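Local coordinates for protein thymidylate synthase thyX (Helicobacter pylori, PDB 3N3Y) that probably makes dTMP by reductive methylation of dUMP, with methylenetetrahydrofolate as the methyl donor and NADPH and reduced flavin as the reductants, at residues A[9-22]-A[61-73]. Residues are numbered along the deposited sequence; the frame is centred on the assembly and turned at random.
Sequences MEVICKHYTPLDIA and EHLYYNFEIKGLS. With UMP (2'-deoxyuridine 5'-monophosphate), chain E.
Ile12 and Glu68 form an antiparallel hydrogen-bonded pair: Ile12 N gives its hydrogen to Glu68 O (2.9 Å) and Glu68 N returns one to Ile12 O (2.7 Å), both donors in the carbonyl plane. Glu10 and Lys70 repeat the exchange. Further along, Lys14 N reaches Asn66 O at 2.7 Å while His15 N makes a weak second bond to it, the classic beta bulge. This irregularity lies in strand 10-16, outermost of the antiparallel ThyX sheet within this chain; the adjoining strand 64-70 also pairs with strand 163-171. Past the bulge, Tyr16 N donates to UMP O2 (3.0 Å) and Tyr16 O accepts from UMP N3 (2.9 Å), so the uracil edge pairs with the backbone much as a neighbouring strand would. With chi1 at 59°, Tyr16 CG sits between its backbone N and carbonyl carbon, which lays the flat phenol ring over the base, UMP N3 3.6 Å above the Tyr16 ring plane. Thr17, small and hydroxylated, lets OG1 accept from Tyr64 N (3.2 Å). Asn66 ND2 donates to Ser169 OG, and His15 NE2 hydrogen-bonds NE2 of His15 of a neighbouring subunit. Val11 and Cys13 share a face with Phe67; apolar Val11 suits packing on helix 189-201, and its CG1 meets Phe67 CD1 at 3.8 Å.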
loop_
_atom_site.group_PDB
_atom_site.type_symbol
_atom_site.label_atom_id
_atom_site.label_comp_id
_atom_site.label_asym_id
_atom_site.label_seq_id
_atom_site.Cartn_x
_atom_site.Cartn_y
_atom_site.Cartn_z
ATOM N N MET A 9 6.817 27.764 5.734
ATOM C CA MET A 9 7.074 26.563 6.537
ATOM C C MET A 9 8.479 26.012 6.236
ATOM O O MET A 9 8.951 26.103 5.109
ATOM C CB MET A 9 5.967 25.496 6.375
ATOM C CG MET A 9 6.203 24.414 5.332
ATOM S SD MET A 9 5.702 24.866 3.650
ATOM C CE MET A 9 3.914 24.917 3.789
ATOM N N GLU A 10 9.149 25.484 7.257
ATOM C CA GLU A 10 10.530 25.005 7.128
ATOM C C GLU A 10 10.633 23.498 6.825
ATOM O O GLU A 10 10.181 22.657 7.613
ATOM C CB GLU A 10 11.332 25.355 8.395
ATOM C CG GLU A 10 11.419 26.872 8.672
ATOM C CD GLU A 10 11.758 27.234 10.126
ATOM O OE1 GLU A 10 11.996 26.323 10.954
ATOM O OE2 GLU A 10 11.782 28.449 10.437
ATOM N N VAL A 11 11.231 23.167 5.682
ATOM C CA VAL A 11 11.466 21.775 5.300
ATOM C C VAL A 11 12.950 21.430 5.185
ATOM O O VAL A 11 13.671 22.045 4.403
ATOM C CB VAL A 11 10.837 21.451 3.948
ATOM C CG1 VAL A 11 11.065 19.990 3.617
ATOM C CG2 VAL A 11 9.372 21.764 3.953
ATOM N N ILE A 12 13.387 20.433 5.954
ATOM C CA ILE A 12 14.748 19.903 5.883
ATOM C C ILE A 12 14.738 18.478 5.338
ATOM O O ILE A 12 13.956 17.637 5.795
ATOM C CB ILE A 12 15.412 19.807 7.285
ATOM C CG1 ILE A 12 15.307 21.121 8.055
ATOM C CG2 ILE A 12 16.874 19.390 7.145
ATOM C CD1 ILE A 12 16.024 22.259 7.396
ATOM N N CYS A 13 15.605 18.195 4.375
ATOM C CA CYS A 13 15.860 16.807 4.004
ATOM C C CYS A 13 17.003 16.276 4.857
ATOM O O CYS A 13 18.142 16.704 4.696
ATOM C CB CYS A 13 16.190 16.669 2.525
ATOM S SG CYS A 13 16.448 14.941 2.020
ATOM N N LYS A 14 16.694 15.360 5.772
ATOM C CA LYS A 14 17.660 14.895 6.752
ATOM C C LYS A 14 18.466 13.680 6.262
ATOM O O LYS A 14 19.578 13.429 6.718
ATOM C CB LYS A 14 16.944 14.558 8.062
ATOM C CG LYS A 14 15.918 15.590 8.461
ATOM C CD LYS A 14 15.523 15.423 9.906
ATOM C CE LYS A 14 14.893 14.059 10.150
ATOM N NZ LYS A 14 14.279 14.004 11.514
ATOM N N HIS A 15 17.896 12.912 5.349
ATOM C CA HIS A 15 18.629 11.804 4.773
ATOM C C HIS A 15 18.032 11.412 3.453
ATOM O O HIS A 15 16.826 11.508 3.256
ATOM C CB HIS A 15 18.661 10.595 5.709
ATOM C CG HIS A 15 19.667 9.570 5.300
ATOM N ND1 HIS A 15 20.999 9.667 5.640
ATOM C CD2 HIS A 15 19.551 8.459 4.531
ATOM C CE1 HIS A 15 21.656 8.644 5.122
ATOM N NE2 HIS A 15 20.802 7.900 4.442
ATOM N N TYR A 16 18.890 10.988 2.536
ATOM C CA TYR A 16 18.426 10.515 1.240
ATOM C C TYR A 16 19.270 9.355 0.755
ATOM O O TYR A 16 20.353 9.084 1.277
ATOM C CB TYR A 16 18.424 11.639 0.209
ATOM C CG TYR A 16 19.785 12.258 -0.016
ATOM C CD1 TYR A 16 20.651 11.760 -0.981
ATOM C CD2 TYR A 16 20.207 13.347 0.746
ATOM C CE1 TYR A 16 21.905 12.336 -1.187
ATOM C CE2 TYR A 16 21.449 13.929 0.551
ATOM C CZ TYR A 16 22.295 13.425 -0.415
ATOM O OH TYR A 16 23.530 14.011 -0.598
ATOM N N THR A 17 18.748 8.673 -0.254
ATOM C CA THR A 17 19.371 7.495 -0.816
ATOM C C THR A 17 20.270 7.911 -1.969
ATOM O O THR A 17 19.817 8.581 -2.904
ATOM C CB THR A 17 18.307 6.501 -1.340
ATOM O OG1 THR A 17 17.512 6.018 -0.250
ATOM C CG2 THR A 17 18.973 5.316 -2.002
ATOM N N PRO A 18 21.551 7.516 -1.910
ATOM C CA PRO A 18 22.481 7.804 -3.007
ATOM C C PRO A 18 21.843 7.383 -4.318
ATOM O O PRO A 18 21.212 6.329 -4.348
ATOM C CB PRO A 18 23.685 6.907 -2.692
ATOM C CG PRO A 18 23.646 6.710 -1.227
ATOM C CD PRO A 18 22.182 6.748 -0.819
ATOM N N LEU A 19 21.978 8.195 -5.362
ATOM C CA LEU A 19 21.422 7.881 -6.683
ATOM C C LEU A 19 21.859 6.530 -7.272
ATOM O O LEU A 19 21.116 5.901 -8.019
ATOM C CB LEU A 19 21.794 8.971 -7.695
ATOM C CG LEU A 19 20.880 10.174 -7.901
ATOM C CD1 LEU A 19 21.452 11.048 -9.005
ATOM C CD2 LEU A 19 19.474 9.731 -8.251
ATOM N N ASP A 20 23.082 6.108 -6.985
ATOM C CA ASP A 20 23.597 4.881 -7.583
ATOM C C ASP A 20 22.721 3.689 -7.200
ATOM O O ASP A 20 22.615 2.732 -7.959
ATOM C CB ASP A 20 25.044 4.630 -7.162
ATOM C CG ASP A 20 25.193 4.513 -5.653
ATOM O OD1 ASP A 20 25.225 3.364 -5.138
ATOM O OD2 ASP A 20 25.262 5.578 -4.980
ATOM N N ILE A 21 22.097 3.743 -6.025
ATOM C CA ILE A 21 21.156 2.695 -5.652
ATOM C C ILE A 21 20.125 2.503 -6.762
ATOM O O ILE A 21 19.804 1.375 -7.146
ATOM C CB ILE A 21 20.440 2.984 -4.322
ATOM C CG1 ILE A 21 21.445 2.975 -3.172
ATOM C CG2 ILE A 21 19.356 1.953 -4.070
ATOM C CD1 ILE A 21 22.442 1.855 -3.266
ATOM N N ALA A 22 19.625 3.613 -7.290
ATOM C CA ALA A 22 18.633 3.567 -8.353
ATOM C C ALA A 22 19.207 2.989 -9.636
ATOM O O ALA A 22 18.627 2.073 -10.207
ATOM C CB ALA A 22 18.041 4.940 -8.598
ATOM N N GLU A 61 11.306 3.727 -6.748
ATOM C CA GLU A 61 10.924 3.454 -5.375
ATOM C C GLU A 61 12.118 3.129 -4.496
ATOM O O GLU A 61 12.005 3.138 -3.274
ATOM C CB GLU A 61 9.939 2.294 -5.322
ATOM C CG GLU A 61 8.608 2.562 -5.994
ATOM C CD GLU A 61 7.766 1.304 -6.066
ATOM O OE1 GLU A 61 8.194 0.268 -5.501
ATOM O OE2 GLU A 61 6.691 1.343 -6.697
ATOM N N HIS A 62 13.261 2.836 -5.106
ATOM C CA HIS A 62 14.448 2.521 -4.312
ATOM C C HIS A 62 15.065 3.758 -3.683
ATOM O O HIS A 62 15.832 3.643 -2.731
ATOM C CB HIS A 62 15.502 1.776 -5.141
ATOM C CG HIS A 62 15.018 0.474 -5.692
ATOM N ND1 HIS A 62 14.998 -0.682 -4.947
ATOM C CD2 HIS A 62 14.512 0.150 -6.907
ATOM C CE1 HIS A 62 14.512 -1.667 -5.682
ATOM N NE2 HIS A 62 14.211 -1.188 -6.876
ATOM N N LEU A 63 14.737 4.929 -4.228
ATOM C CA LEU A 63 15.156 6.209 -3.639
ATOM C C LEU A 63 14.169 6.670 -2.571
ATOM O O LEU A 63 12.990 6.862 -2.854
ATOM C CB LEU A 63 15.300 7.281 -4.727
ATOM C CG LEU A 63 16.199 6.869 -5.901
ATOM C CD1 LEU A 63 16.226 7.929 -6.988
ATOM C CD2 LEU A 63 17.609 6.570 -5.405
ATOM N N TYR A 64 14.673 6.850 -1.355
ATOM C CA TYR A 64 13.871 7.212 -0.197
ATOM C C TYR A 64 14.351 8.522 0.431
ATOM O O TYR A 64 15.546 8.743 0.576
ATOM C CB TYR A 64 14.021 6.129 0.855
ATOM C CG TYR A 64 12.864 6.002 1.810
ATOM C CD1 TYR A 64 11.562 5.880 1.336
ATOM C CD2 TYR A 64 13.075 5.968 3.192
ATOM C CE1 TYR A 64 10.497 5.744 2.205
ATOM C CE2 TYR A 64 12.013 5.830 4.081
ATOM C CZ TYR A 64 10.722 5.711 3.576
ATOM O OH TYR A 64 9.651 5.557 4.433
ATOM N N TYR A 65 13.421 9.371 0.843
ATOM C CA TYR A 65 13.785 10.661 1.445
ATOM C C TYR A 65 13.163 10.861 2.817
ATOM O O TYR A 65 11.954 10.727 2.972
ATOM C CB TYR A 65 13.336 11.789 0.542
ATOM C CG TYR A 65 13.893 11.674 -0.844
ATOM C CD1 TYR A 65 15.179 12.140 -1.142
ATOM C CD2 TYR A 65 13.152 11.094 -1.855
ATOM C CE1 TYR A 65 15.692 12.046 -2.422
ATOM C CE2 TYR A 65 13.658 10.985 -3.138
ATOM C CZ TYR A 65 14.929 11.453 -3.412
ATOM O OH TYR A 65 15.417 11.337 -4.687
ATOM N N ASN A 66 13.997 11.169 3.803
ATOM C CA ASN A 66 13.537 11.543 5.135
ATOM C C ASN A 66 13.537 13.057 5.353
ATOM O O ASN A 66 14.593 13.678 5.442
ATOM C CB ASN A 66 14.414 10.893 6.197
ATOM C CG ASN A 66 14.657 9.426 5.930
ATOM O OD1 ASN A 66 15.681 9.051 5.359
ATOM N ND2 ASN A 66 13.707 8.582 6.334
ATOM N N PHE A 67 12.349 13.636 5.473
ATOM C CA PHE A 67 12.201 15.070 5.677
ATOM C C PHE A 67 11.776 15.439 7.079
ATOM O O PHE A 67 11.258 14.620 7.838
ATOM C CB PHE A 67 11.141 15.650 4.755
ATOM C CG PHE A 67 11.447 15.509 3.297
ATOM C CD1 PHE A 67 12.218 16.457 2.644
ATOM C CD2 PHE A 67 10.918 14.454 2.563
ATOM C CE1 PHE A 67 12.470 16.350 1.301
ATOM C CE2 PHE A 67 11.172 14.338 1.211
ATOM C CZ PHE A 67 11.954 15.288 0.577
ATOM N N GLU A 68 11.985 16.709 7.400
ATOM C CA GLU A 68 11.401 17.297 8.585
ATOM C C GLU A 68 10.574 18.489 8.115
ATOM O O GLU A 68 11.040 19.280 7.305
ATOM C CB GLU A 68 12.496 17.721 9.557
ATOM C CG GLU A 68 12.011 17.983 10.969
ATOM C CD GLU A 68 12.945 18.928 11.737
ATOM O OE1 GLU A 68 14.188 18.764 11.637
ATOM O OE2 GLU A 68 12.436 19.841 12.434
ATOM N N ILE A 69 9.342 18.603 8.603
ATOM C CA ILE A 69 8.468 19.711 8.230
ATOM C C ILE A 69 7.992 20.445 9.474
ATOM O O ILE A 69 7.396 19.837 10.369
ATOM C CB ILE A 69 7.240 19.229 7.421
ATOM C CG1 ILE A 69 7.696 18.392 6.219
ATOM C CG2 ILE A 69 6.354 20.422 7.007
ATOM C CD1 ILE A 69 6.588 17.580 5.537
ATOM N N LYS A 70 8.279 21.744 9.540
ATOM C CA LYS A 70 7.861 22.572 10.677
ATOM C C LYS A 70 6.956 23.706 10.215
ATOM O O LYS A 70 7.200 24.327 9.185
ATOM C CB LYS A 70 9.063 23.148 11.440
ATOM C CG LYS A 70 10.192 22.163 11.680
ATOM C CD LYS A 70 10.934 22.435 12.999
ATOM C CE LYS A 70 11.568 23.824 13.028
ATOM N NZ LYS A 70 12.327 24.107 14.289
ATOM N N GLY A 71 5.894 23.950 10.969
ATOM C CA GLY A 71 5.034 25.090 10.709
ATOM C C GLY A 71 3.972 24.879 9.646
ATOM O O GLY A 71 3.507 25.826 9.031
ATOM N N LEU A 72 3.588 23.631 9.424
ATOM C CA LEU A 72 2.503 23.322 8.514
ATOM C C LEU A 72 1.198 23.400 9.325
ATOM O O LEU A 72 1.167 23.020 10.507
ATOM C CB LEU A 72 2.709 21.913 7.934
ATOM C CG LEU A 72 1.774 21.487 6.804
ATOM C CD1 LEU A 72 2.144 22.203 5.519
ATOM C CD2 LEU A 72 1.758 19.969 6.622
ATOM N N SER A 73 0.131 23.910 8.725
ATOM C CA SER A 73 -1.138 23.997 9.435
ATOM C C SER A 73 -1.776 22.610 9.542
ATOM O O SER A 73 -1.470 21.717 8.745
ATOM C CB SER A 73 -2.093 24.965 8.727
ATOM O OG SER A 73 -2.683 24.397 7.574
HETATM N N1 UMP E . 23.674 12.454 3.019
HETATM C C2 UMP E . 22.683 11.508 2.825
HETATM N N3 UMP E . 22.864 10.496 1.905
HETATM C C4 UMP E . 24.029 10.443 1.181
HETATM C C5 UMP E . 25.026 11.391 1.372
HETATM C C6 UMP E . 24.839 12.404 2.305
HETATM O O2 UMP E . 21.643 11.566 3.483
HETATM O O4 UMP E . 24.168 9.549 0.363
HETATM C "C1'" UMP E . 23.429 13.510 4.014
HETATM C "C2'" UMP E . 24.314 13.352 5.232
HETATM C "C3'" UMP E . 24.422 14.788 5.709
HETATM C "C4'" UMP E . 24.113 15.667 4.498
HETATM O "O3'" UMP E . 23.465 15.001 6.716
HETATM O "O4'" UMP E . 23.627 14.806 3.484
HETATM C "C5'" UMP E . 25.368 16.371 4.000
HETATM O "O5'" UMP E . 26.342 15.402 3.670
HETATM P P UMP E . 27.671 15.784 2.835
HETATM O OP1 UMP E . 28.297 14.502 2.335
HETATM O OP2 UMP E . 28.619 16.473 3.788
HETATM O OP3 UMP E . 27.307 16.660 1.693
#